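Local structure of DNA helicase RecQ (Deinococcus radiodurans, 2RHF) at residues L11-R15 / V29-L35. The protein probably couples ATP hydrolysis to 3'-5' unwinding of duplex DNA as a RecQ-family helicase, of which this chain is a C-terminal HRDC domain. Residues are numbered along the deposited sequence; the frame is centred on the assembly and turned at random.
Sequences LRELR and VFTNATL
Arg15, on helix 4-22, reaches over to the turn that leads into helix 32-41 and ends against Phe30, Asn32 and Leu35. Its CG lies anti to the backbone N (chi1 -176°), and a bend at chi3 (64°) turns the guanidinium toward Phe30 O and the Asn32 side chain. There Arg15 NH1 donates to Phe30 O at 2.8 Å, and Arg15 NH1 and NH2 both donate to Asn32 OD1 at 2.9 Å. Both end nitrogens lie in the carbonyl plane of that amide oxygen, and amide and guanidinium are nearly coplanar.

Beneath this polar layer the packing is close. Leu35 CD1 sits over the centre of one guanidinium face, 3.8 Å from Arg15 CZ, while Arg15 CD rests over one face of the Phe30 ring in a CH-pi contact, 4.2 Å from the ring centroid. Leu11 CB meets Leu35 CG at 3.9 Å, and Val29 CG1 meets Arg15 CG, the two side chains crossing at a slant; Val29 also touches Tyr63 of helix 57-76, so this side faces the interior of the small helical HRDC domain.

The outer side is looser. The Arg12 guanidinium stands almost perpendicular to the Asn32 amide, and a water joins them, accepting from Arg12 NH2 and Asn32 ND2, each at 2.8 Å. Thr31, whose CB points away from helix 4-22, accepts from Thr34 N through OG1 as the N-cap of helix 32-41.

A leucine in place of Arg15 would probably leave Phe30 O and Asn32 OD1 without these donors and the Asn32 amide freer to turn. With two neutral oxygens as its partners here, the guanidinium ties the turn to helix 4-22 by directional hydrogen bonds, while its flat face and aliphatic stem complete the apolar packing below.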
ATOM      1  N   LEU A  11      -5.159  -2.449   2.760  1.00  8.93           N
ATOM      2  CA  LEU A  11      -3.805  -1.960   2.938  1.00  9.03           C
ATOM      3  C   LEU A  11      -3.282  -2.210   4.360  1.00  8.86           C
ATOM      4  O   LEU A  11      -2.109  -2.532   4.535  1.00  8.86           O
ATOM      5  CB  LEU A  11      -3.718  -0.492   2.562  1.00  9.54           C
ATOM      6  CG  LEU A  11      -3.900  -0.228   1.064  1.00  9.84           C
ATOM      7  CD1 LEU A  11      -4.234   1.236   0.839  1.00 12.31           C
ATOM      8  CD2 LEU A  11      -2.670  -0.645   0.258  1.00 11.34           C
ATOM      9  N   ARG A  12      -4.153  -2.099   5.362  1.00  9.19           N
ATOM     10  CA  ARG A  12      -3.764  -2.454   6.723  1.00  9.83           C
ATOM     11  C   ARG A  12      -3.463  -3.946   6.847  1.00  9.56           C
ATOM     12  O   ARG A  12      -2.521  -4.344   7.536  1.00  9.63           O
ATOM     13  CB  ARG A  12      -4.851  -2.062   7.722  1.00 10.85           C
ATOM     14  CG  ARG A  12      -4.840  -0.591   8.064  1.00 11.89           C
ATOM     15  CD  ARG A  12      -5.731  -0.239   9.259  1.00 14.12           C
ATOM     16  NE  ARG A  12      -5.422   1.132   9.670  1.00 15.93           N
ATOM     17  CZ  ARG A  12      -5.923   2.227   9.096  1.00 16.65           C
ATOM     18  NH1 ARG A  12      -6.824   2.130   8.130  1.00 17.50           N
ATOM     19  NH2 ARG A  12      -5.536   3.426   9.503  1.00 18.65           N
ATOM     20  N   GLU A  13      -4.269  -4.775   6.181  1.00  9.27           N
ATOM     21  CA  GLU A  13      -4.048  -6.221   6.165  1.00  9.94           C
ATOM     22  C   GLU A  13      -2.734  -6.551   5.473  1.00  9.20           C
ATOM     23  O   GLU A  13      -1.961  -7.389   5.946  1.00  9.66           O
ATOM     24  CB  GLU A  13      -5.228  -6.923   5.489  1.00  9.86           C
ATOM     25  CG  GLU A  13      -6.485  -6.872   6.364  1.00 11.00           C
ATOM     26  CD  GLU A  13      -7.782  -7.226   5.646  1.00 11.70           C
ATOM     27  OE1 GLU A  13      -7.817  -7.310   4.401  1.00 12.46           O
ATOM     28  OE2 GLU A  13      -8.799  -7.401   6.355  1.00 14.64           O
ATOM     29  N   LEU A  14      -2.466  -5.891   4.354  1.00  8.79           N
ATOM     30  CA  LEU A  14      -1.196  -6.075   3.658  1.00  8.70           C
ATOM     31  C   LEU A  14      -0.042  -5.665   4.566  1.00  8.44           C
ATOM     32  O   LEU A  14       0.966  -6.380   4.685  1.00  8.87           O
ATOM     33  CB  LEU A  14      -1.155  -5.266   2.375  1.00  8.92           C
ATOM     34  CG  LEU A  14       0.219  -5.239   1.698  1.00  9.02           C
ATOM     35  CD1 LEU A  14       0.696  -6.632   1.289  1.00  9.93           C
ATOM     36  CD2 LEU A  14       0.203  -4.315   0.515  1.00 10.35           C
ATOM     37  N   ARG A  15      -0.164  -4.506   5.199  1.00  8.66           N
ATOM     38  CA  ARG A  15       0.902  -4.018   6.064  1.00  9.25           C
ATOM     39  C   ARG A  15       1.225  -5.038   7.170  1.00  9.34           C
ATOM     40  O   ARG A  15       2.397  -5.287   7.456  1.00  9.92           O
ATOM     41  CB  ARG A  15       0.545  -2.648   6.621  1.00  9.17           C
ATOM     42  CG  ARG A  15       1.664  -2.018   7.466  1.00  9.55           C
ATOM     43  CD  ARG A  15       1.431  -0.553   7.716  1.00 10.27           C
ATOM     44  NE  ARG A  15       0.228  -0.320   8.514  1.00  9.65           N
ATOM     45  CZ  ARG A  15      -0.225   0.886   8.841  1.00  9.82           C
ATOM     46  NH1 ARG A  15       0.428   1.981   8.451  1.00 10.35           N
ATOM     47  NH2 ARG A  15      -1.316   1.004   9.565  1.00 11.23           N
ATOM     48  N   VAL A  29       7.211  -0.258   7.666  1.00 10.54           N
ATOM     49  CA  VAL A  29       6.641  -0.798   6.428  1.00 10.27           C
ATOM     50  C   VAL A  29       6.076   0.347   5.567  1.00  9.97           C
ATOM     51  O   VAL A  29       6.569   0.592   4.477  1.00 10.65           O
ATOM     52  CB  VAL A  29       5.633  -1.936   6.713  1.00 10.01           C
ATOM     53  CG1 VAL A  29       4.916  -2.354   5.431  1.00 10.90           C
ATOM     54  CG2 VAL A  29       6.375  -3.127   7.321  1.00 10.93           C
ATOM     55  N   PHE A  30       5.044   1.028   6.052  1.00 10.02           N
ATOM     56  CA  PHE A  30       4.630   2.324   5.515  1.00 10.12           C
ATOM     57  C   PHE A  30       3.700   3.003   6.493  1.00  9.74           C
ATOM     58  O   PHE A  30       2.948   2.349   7.205  1.00 10.04           O
ATOM     59  CB  PHE A  30       4.054   2.270   4.069  1.00 10.51           C
ATOM     60  CG  PHE A  30       2.918   1.290   3.855  1.00 10.18           C
ATOM     61  CD1 PHE A  30       1.608   1.632   4.181  1.00 11.29           C
ATOM     62  CD2 PHE A  30       3.156   0.058   3.257  1.00 11.33           C
ATOM     63  CE1 PHE A  30       0.562   0.753   3.941  1.00 11.87           C
ATOM     64  CE2 PHE A  30       2.101  -0.832   3.003  1.00 11.55           C
ATOM     65  CZ  PHE A  30       0.811  -0.486   3.360  1.00 11.74           C
ATOM     66  N   THR A  31       3.754   4.325   6.537  1.00  9.82           N
ATOM     67  CA  THR A  31       3.049   5.065   7.567  1.00 10.48           C
ATOM     68  C   THR A  31       1.562   5.211   7.250  1.00  9.74           C
ATOM     69  O   THR A  31       1.118   4.946   6.121  1.00  9.63           O
ATOM     70  CB  THR A  31       3.640   6.452   7.736  1.00 11.82           C
ATOM     71  OG1 THR A  31       3.253   7.248   6.615  1.00 11.75           O
ATOM     72  CG2 THR A  31       5.176   6.400   7.841  1.00 13.64           C
ATOM     73  N   ASN A  32       0.791   5.672   8.234  1.00  9.78           N
ATOM     74  CA  ASN A  32      -0.612   5.915   8.001  1.00 10.39           C
ATOM     75  C   ASN A  32      -0.874   7.004   6.975  1.00 10.50           C
ATOM     76  O   ASN A  32      -1.822   6.896   6.207  1.00 10.52           O
ATOM     77  CB  ASN A  32      -1.352   6.234   9.292  1.00 10.70           C
ATOM     78  CG  ASN A  32      -1.722   4.989  10.077  1.00 10.72           C
ATOM     79  OD1 ASN A  32      -1.260   3.884   9.785  1.00 12.61           O
ATOM     80  ND2 ASN A  32      -2.546   5.164  11.090  1.00 10.36           N
ATOM     81  N   ALA A  33      -0.049   8.050   6.929  1.00 10.66           N
ATOM     82  CA  ALA A  33      -0.233   9.076   5.894  1.00 10.81           C
ATOM     83  C   ALA A  33      -0.044   8.457   4.513  1.00 10.63           C
ATOM     84  O   ALA A  33      -0.778   8.772   3.569  1.00 10.77           O
ATOM     85  CB  ALA A  33       0.720  10.245   6.097  1.00 11.92           C
ATOM     86  N   THR A  34       0.940   7.576   4.383  1.00 10.06           N
ATOM     87  CA  THR A  34       1.175   6.891   3.110  1.00 10.14           C
ATOM     88  C   THR A  34      -0.005   5.962   2.774  1.00  9.20           C
ATOM     89  O   THR A  34      -0.480   5.947   1.629  1.00  9.39           O
ATOM     90  CB  THR A  34       2.491   6.128   3.154  1.00 10.28           C
ATOM     91  OG1 THR A  34       3.566   7.056   3.354  1.00 14.25           O
ATOM     92  CG2 THR A  34       2.711   5.356   1.859  1.00 11.82           C
ATOM     93  N   LEU A  35      -0.484   5.219   3.768  1.00  8.93           N
ATOM     94  CA  LEU A  35      -1.635   4.346   3.602  1.00  9.32           C
ATOM     95  C   LEU A  35      -2.848   5.127   3.099  1.00  9.50           C
ATOM     96  O   LEU A  35      -3.522   4.709   2.137  1.00  9.82           O
ATOM     97  CB  LEU A  35      -1.926   3.636   4.917  1.00  9.87           C
ATOM     98  CG  LEU A  35      -2.935   2.488   4.884  1.00 10.49           C
ATOM     99  CD1 LEU A  35      -2.679   1.545   6.030  1.00 12.53           C
ATOM    100  CD2 LEU A  35      -4.363   2.992   4.924  1.00 12.87           C
TER
HETATM  101  O   HOH W   1      -4.012   2.854  11.774  1.00 20.53           O